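Demethyldecarbamoylnovobiocin O-methyltransferase (Streptomyces caeruleus, PDB 2WK1) catalyses the S-adenosyl-L-methionine-dependent methylation of the noviose 4-hydroxyl of desmethyldescarbamoylnovobiocin, the penultimate step in the biosynthesis of the antibiotic novobiocin. Local coordinates at residues G146-G151 with P195-D200; L213-D218 with D225-L230. All coordinates share one frame; numbering follows the deposited sequence.

Contact 1 (G146-G151 with P195-D200); sequences GIPDVG and PGWFKD. With SAH (S-adenosyl-L-homocysteine), chain B.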
# COMPACT_ATOMS: atom_id res chain seq x y z
N GLY A 146 -10.50 13.49 -19.00
CA GLY A 146 -9.27 14.17 -19.31
C GLY A 146 -9.41 15.68 -19.48
O GLY A 146 -10.41 16.31 -19.18
N ILE A 147 -8.32 16.27 -19.96
CA ILE A 147 -8.23 17.71 -20.14
C ILE A 147 -9.10 18.14 -21.35
O ILE A 147 -9.13 17.46 -22.35
CB ILE A 147 -6.74 18.06 -20.36
CG1 ILE A 147 -5.93 17.77 -19.08
CG2 ILE A 147 -6.57 19.51 -20.81
CD1 ILE A 147 -4.42 18.03 -19.23
N PRO A 148 -9.82 19.27 -21.23
CA PRO A 148 -10.64 19.71 -22.37
C PRO A 148 -9.78 20.17 -23.52
O PRO A 148 -8.66 20.64 -23.30
CB PRO A 148 -11.43 20.91 -21.80
CG PRO A 148 -10.54 21.43 -20.67
CD PRO A 148 -9.95 20.19 -20.07
N ASP A 149 -10.29 19.99 -24.73
CA ASP A 149 -9.70 20.59 -25.91
C ASP A 149 -10.18 22.03 -25.98
O ASP A 149 -11.35 22.27 -26.27
CB ASP A 149 -10.15 19.80 -27.14
CG ASP A 149 -9.57 20.33 -28.44
OD1 ASP A 149 -8.98 21.43 -28.45
OD2 ASP A 149 -9.70 19.63 -29.46
N VAL A 150 -9.30 22.98 -25.67
CA VAL A 150 -9.71 24.38 -25.49
C VAL A 150 -10.11 25.06 -26.80
O VAL A 150 -10.80 26.08 -26.76
CB VAL A 150 -8.65 25.23 -24.72
CG1 VAL A 150 -8.41 24.64 -23.33
CG2 VAL A 150 -7.35 25.37 -25.48
N GLY A 151 -9.68 24.49 -27.93
CA GLY A 151 -10.11 24.96 -29.25
C GLY A 151 -9.49 26.29 -29.62
O GLY A 151 -8.64 26.83 -28.89
N PRO A 195 -18.75 15.40 -11.30
CA PRO A 195 -18.33 15.05 -12.63
C PRO A 195 -18.74 16.11 -13.61
O PRO A 195 -19.89 16.54 -13.61
CB PRO A 195 -19.07 13.74 -12.90
CG PRO A 195 -20.32 13.86 -12.14
CD PRO A 195 -19.97 14.65 -10.89
N GLY A 196 -17.80 16.46 -14.51
CA GLY A 196 -18.06 17.38 -15.61
C GLY A 196 -16.96 18.41 -15.76
O GLY A 196 -15.98 18.43 -14.99
N TRP A 197 -17.08 19.25 -16.78
CA TRP A 197 -16.13 20.31 -16.97
C TRP A 197 -16.30 21.34 -15.85
O TRP A 197 -17.43 21.67 -15.48
CB TRP A 197 -16.37 20.96 -18.35
CG TRP A 197 -16.27 19.96 -19.45
CD1 TRP A 197 -17.28 19.54 -20.27
CD2 TRP A 197 -15.12 19.19 -19.82
NE1 TRP A 197 -16.83 18.57 -21.12
CE2 TRP A 197 -15.51 18.33 -20.87
CE3 TRP A 197 -13.80 19.14 -19.37
CZ2 TRP A 197 -14.62 17.43 -21.46
CZ3 TRP A 197 -12.94 18.23 -19.95
CH2 TRP A 197 -13.35 17.39 -20.98
N PHE A 198 -15.20 21.86 -15.32
CA PHE A 198 -15.28 22.82 -14.21
C PHE A 198 -16.18 24.02 -14.51
O PHE A 198 -16.89 24.48 -13.64
CB PHE A 198 -13.89 23.36 -13.79
CG PHE A 198 -12.93 22.31 -13.33
CD1 PHE A 198 -13.37 21.14 -12.70
CD2 PHE A 198 -11.56 22.50 -13.49
CE1 PHE A 198 -12.46 20.19 -12.33
CE2 PHE A 198 -10.67 21.53 -13.10
CZ PHE A 198 -11.12 20.38 -12.54
N LYS A 199 -16.19 24.47 -15.76
CA LYS A 199 -17.02 25.65 -16.09
C LYS A 199 -18.50 25.33 -15.91
O LYS A 199 -19.31 26.25 -15.74
CB LYS A 199 -16.75 26.16 -17.50
CG LYS A 199 -17.11 25.17 -18.59
CD LYS A 199 -16.87 25.70 -20.00
CE LYS A 199 -17.26 24.64 -21.02
NZ LYS A 199 -16.74 24.96 -22.38
N ASP A 200 -18.86 24.05 -16.00
CA ASP A 200 -20.24 23.60 -15.86
C ASP A 200 -20.57 23.20 -14.44
O ASP A 200 -21.71 23.35 -14.00
CB ASP A 200 -20.50 22.35 -16.72
CG ASP A 200 -20.41 22.62 -18.21
OD1 ASP A 200 -20.75 23.75 -18.62
OD2 ASP A 200 -20.05 21.67 -18.95
N SAH B . -4.34 15.41 -8.85
CA SAH B . -4.08 14.21 -9.73
CB SAH B . -3.54 14.67 -11.09
CG SAH B . -4.54 15.48 -11.90
SD SAH B . -4.24 15.32 -13.66
C SAH B . -3.22 13.21 -9.01
O SAH B . -2.56 12.38 -9.66
OXT SAH B . -3.24 13.17 -7.79
C5' SAH B . -5.29 16.63 -14.32
C4' SAH B . -6.80 16.31 -14.16
O4' SAH B . -7.54 17.53 -14.39
C3' SAH B . -7.34 15.24 -15.11
O3' SAH B . -7.98 14.17 -14.41
C2' SAH B . -8.32 16.04 -16.00
O2' SAH B . -9.46 15.30 -16.45
C1' SAH B . -8.75 17.20 -15.09
N9 SAH B . -9.17 18.44 -15.74
C8 SAH B . -8.32 19.39 -16.21
N7 SAH B . -9.02 20.48 -16.63
C5 SAH B . -10.33 20.22 -16.38
C6 SAH B . -11.56 20.95 -16.52
N6 SAH B . -11.56 22.16 -17.04
N1 SAH B . -12.69 20.36 -16.12
C2 SAH B . -12.70 19.14 -15.55
N3 SAH B . -11.61 18.39 -15.38
C4 SAH B . -10.42 18.91 -15.76
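The adenine end of the S-adenosyl-L-homocysteine pocket is where Pro148 meets Trp197: the loop after strand 138-142 comes up against the turn that leads into helix 198-201, and both border the bound nucleoside. Direct contact between the two segments rests on the six-membered part of the indole. Pro148 and Trp197 run past one another in opposite directions, with Pro148 CD 3.6 Å from Trp197 CZ3 and CB about equally close to the same atom. Further back along the loop, Gly146 O reaches the rim of the ring near its plane, 3.3 Å from Trp197 CZ3; the same oxygen accepts a hydrogen bond from Ser143 OG. Trp197 stands at the N-cap position of the helix; its CG, anti to the carbonyl carbon (chi1 -57°), turns the benzo edge back to the loop.

No hydrogen bond joins the segments; the ligand supplies the polar link. Phe198 N donates to N1 of the adenine at 3.0 Å and 158°, a fairly straight bond from the first turn of the helix. The phenyl ring of Phe198 lies over the base, with SAH N1 3.4 Å above the ring plane and over its centre, while Phe198 CZ approaches SAH N3 at 3.5 Å. On the loop side, Pro148 CD comes within 3.6 Å of SAH N7, and Gly146 C lies 3.1 Å from SAH O2' of the ribose.

Within these two segments the base takes one hydrogen bond, from the backbone N-H of Phe198 to N1, and the phenyl ring of that residue covers its face; Ser222 and Ser143 bond the ligand as well. An acceptor at N1 is what an adenine with its exocyclic amine offers, so this bond is consistent with selection for the adenosyl group.

Contact 2 (L213-D218 with D225-L230); sequences LRMDGD and DTLTNL. With SAH (S-adenosyl-L-homocysteine), chain B; EDO (1,2-ethanediol), chain F.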
# COMPACT_ATOMS: atom_id res chain seq x y z
N LEU A 213 -8.51 23.76 -0.60
CA LEU A 213 -8.79 23.77 -2.03
C LEU A 213 -7.51 23.38 -2.74
O LEU A 213 -6.57 24.13 -2.72
CB LEU A 213 -9.20 25.17 -2.45
CG LEU A 213 -9.30 25.52 -3.93
CD1 LEU A 213 -10.18 24.51 -4.67
CD2 LEU A 213 -9.76 26.98 -4.11
N ARG A 214 -7.47 22.18 -3.33
CA ARG A 214 -6.29 21.70 -4.08
C ARG A 214 -6.62 21.77 -5.56
O ARG A 214 -7.61 21.22 -6.00
CB ARG A 214 -5.86 20.31 -3.67
CG ARG A 214 -4.56 19.92 -4.36
CD ARG A 214 -3.99 18.56 -3.90
NE ARG A 214 -2.56 18.55 -4.14
CZ ARG A 214 -2.01 18.43 -5.35
NH1 ARG A 214 -2.74 18.05 -6.38
NH2 ARG A 214 -0.72 18.66 -5.50
N MET A 215 -5.81 22.50 -6.30
CA MET A 215 -6.02 22.75 -7.72
C MET A 215 -4.99 22.01 -8.53
O MET A 215 -3.78 22.22 -8.34
CB MET A 215 -5.95 24.25 -7.99
CG MET A 215 -6.87 25.09 -7.10
SD MET A 215 -7.05 26.75 -7.70
CE MET A 215 -5.37 27.24 -7.71
N ASP A 216 -5.43 21.17 -9.46
CA ASP A 216 -4.54 20.38 -10.30
C ASP A 216 -5.21 20.15 -11.65
O ASP A 216 -5.37 19.00 -12.09
CB ASP A 216 -4.25 19.05 -9.61
CG ASP A 216 -3.00 18.34 -10.14
OD1 ASP A 216 -2.48 18.70 -11.23
OD2 ASP A 216 -2.53 17.40 -9.44
N GLY A 217 -5.58 21.24 -12.30
CA GLY A 217 -6.30 21.18 -13.57
C GLY A 217 -5.52 21.52 -14.82
O GLY A 217 -6.10 21.61 -15.89
N ASP A 218 -4.20 21.75 -14.68
CA ASP A 218 -3.24 21.86 -15.79
C ASP A 218 -3.31 23.04 -16.77
O ASP A 218 -2.33 23.30 -17.42
CB ASP A 218 -3.22 20.55 -16.61
CG ASP A 218 -2.44 19.44 -15.93
OD1 ASP A 218 -1.38 19.69 -15.30
OD2 ASP A 218 -2.90 18.29 -16.03
N ASP A 225 -11.14 29.10 -13.62
CA ASP A 225 -12.52 28.71 -13.26
C ASP A 225 -12.60 28.12 -11.85
O ASP A 225 -13.58 28.32 -11.12
CB ASP A 225 -13.08 27.74 -14.28
CG ASP A 225 -13.34 28.41 -15.65
OD1 ASP A 225 -13.36 29.66 -15.73
OD2 ASP A 225 -13.49 27.65 -16.62
N THR A 226 -11.54 27.45 -11.42
CA THR A 226 -11.51 26.94 -10.07
C THR A 226 -11.42 28.07 -9.06
O THR A 226 -12.19 28.12 -8.09
CB THR A 226 -10.34 25.97 -9.89
OG1 THR A 226 -10.51 24.82 -10.74
CG2 THR A 226 -10.27 25.52 -8.46
N LEU A 227 -10.46 28.97 -9.25
CA LEU A 227 -10.32 30.06 -8.29
C LEU A 227 -11.57 30.95 -8.23
O LEU A 227 -12.04 31.33 -7.16
CB LEU A 227 -9.10 30.92 -8.59
CG LEU A 227 -7.76 30.27 -8.27
CD1 LEU A 227 -6.63 31.03 -9.00
CD2 LEU A 227 -7.56 30.22 -6.76
N THR A 228 -12.10 31.32 -9.39
CA THR A 228 -13.21 32.26 -9.40
C THR A 228 -14.42 31.69 -8.65
O THR A 228 -15.09 32.40 -7.92
CB THR A 228 -13.61 32.71 -10.80
OG1 THR A 228 -13.96 31.62 -11.61
CG2 THR A 228 -12.53 33.47 -11.45
N ASN A 229 -14.68 30.41 -8.83
CA ASN A 229 -15.86 29.78 -8.23
C ASN A 229 -15.64 29.28 -6.81
O ASN A 229 -16.59 29.27 -6.03
CB ASN A 229 -16.32 28.64 -9.12
CG ASN A 229 -16.96 29.16 -10.39
OD1 ASN A 229 -18.03 29.80 -10.33
ND2 ASN A 229 -16.34 28.90 -11.53
N LEU A 230 -14.42 28.83 -6.48
CA LEU A 230 -14.20 28.19 -5.19
C LEU A 230 -13.38 28.98 -4.19
O LEU A 230 -13.56 28.77 -2.98
CB LEU A 230 -13.59 26.80 -5.35
CG LEU A 230 -14.39 25.78 -6.19
CD1 LEU A 230 -13.73 24.43 -6.19
CD2 LEU A 230 -15.85 25.65 -5.71
N SAH B . -4.34 15.41 -8.85
CA SAH B . -4.08 14.21 -9.73
CB SAH B . -3.54 14.67 -11.09
CG SAH B . -4.54 15.48 -11.90
SD SAH B . -4.24 15.32 -13.66
C SAH B . -3.22 13.21 -9.01
O SAH B . -2.56 12.38 -9.66
OXT SAH B . -3.24 13.17 -7.79
C5' SAH B . -5.29 16.63 -14.32
C4' SAH B . -6.80 16.31 -14.16
O4' SAH B . -7.54 17.53 -14.39
C3' SAH B . -7.34 15.24 -15.11
O3' SAH B . -7.98 14.17 -14.41
C2' SAH B . -8.32 16.04 -16.00
O2' SAH B . -9.46 15.30 -16.45
C1' SAH B . -8.75 17.20 -15.09
N9 SAH B . -9.17 18.44 -15.74
C8 SAH B . -8.32 19.39 -16.21
N7 SAH B . -9.02 20.48 -16.63
C5 SAH B . -10.33 20.22 -16.38
C6 SAH B . -11.56 20.95 -16.52
N6 SAH B . -11.56 22.16 -17.04
N1 SAH B . -12.69 20.36 -16.12
C2 SAH B . -12.70 19.14 -15.55
N3 SAH B . -11.61 18.39 -15.38
C4 SAH B . -10.42 18.91 -15.76
C1 EDO F . -4.01 24.53 -10.77
O1 EDO F . -5.20 24.09 -11.52
C2 EDO F . -2.66 24.42 -11.51
O2 EDO F . -1.93 23.26 -11.06
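Met215 and Leu213, on the same side of strand 213-215, pack against helix 225-230 through apolar contacts alone. Met215 SD does most of the touching: it lies 3.5 Å from Thr226 CG2 and 3.6 Å from Leu227 CD2, its side chain crossing that of Leu227 at about a right angle. A bend at the last torsion (chi3 -58°) turns the methyl CE toward the leucine as well, 3.8 Å from Leu227 CD2. Leu213 CD1 touches both Thr226 CG2 and Leu230 CD1, each 3.9 Å away. Thr226 offers the strand its methyl group, while its OG1 is bonded within the helix to Ser222 O.

Strand and helix run nearly antiparallel, at 164° with their axes 10.0 Å apart, as expected where a central strand of a Rossmann-like methyltransferase sheet passes through a loop into the helix that covers it. Tyr239 and Ile241 pair with this strand on one side, Val111 and Thr113 on the other.

The polar contacts of 213-218 lie on the other side of the strand and at its C-terminal end. Arg214 NH1 makes a salt bridge to Asp216 OD2, the carboxylate oxygen lying in the guanidinium plane but met from above the plane of its own carboxylate; the arginine also pairs with Glu112 and Asp243. That same OD2 accepts from the amino group SAH N at 2.8 Å, so the guanidinium and the ligand's amino group converge on one oxygen. Beyond it, Gly217 N donates to O1 of a 1,2-ethanediol molecule, probably from the crystallisation liquor, at 3.0 Å and 166°.

How the contacts relate
The two contacts follow one another along the chain, helix 198-201 of contact 1 being succeeded by strand 210-215 of contact 2, and their centres lie 12 Å apart. S-adenosyl-L-homocysteine spans them: contact 1 borders its adenine and ribose, whereas 213-218 reaches its amino group and comes close to C8 and C5' through Gly217 O and Asp218 OD2. They also touch directly. Phe198 CD2 lies 3.8 Å from Thr226 OG1, setting the adenine-covering ring against helix 220-230, and Ile147 CD1 packs 3.6 Å from Asp218 OD2. Ser222, between the segments of contact 2, also bonds the ligand and touches Phe198. Asp216, with Asp243 and Asp244, is a predicted magnesium site, which places contact 2 nearer the probable catalytic centre.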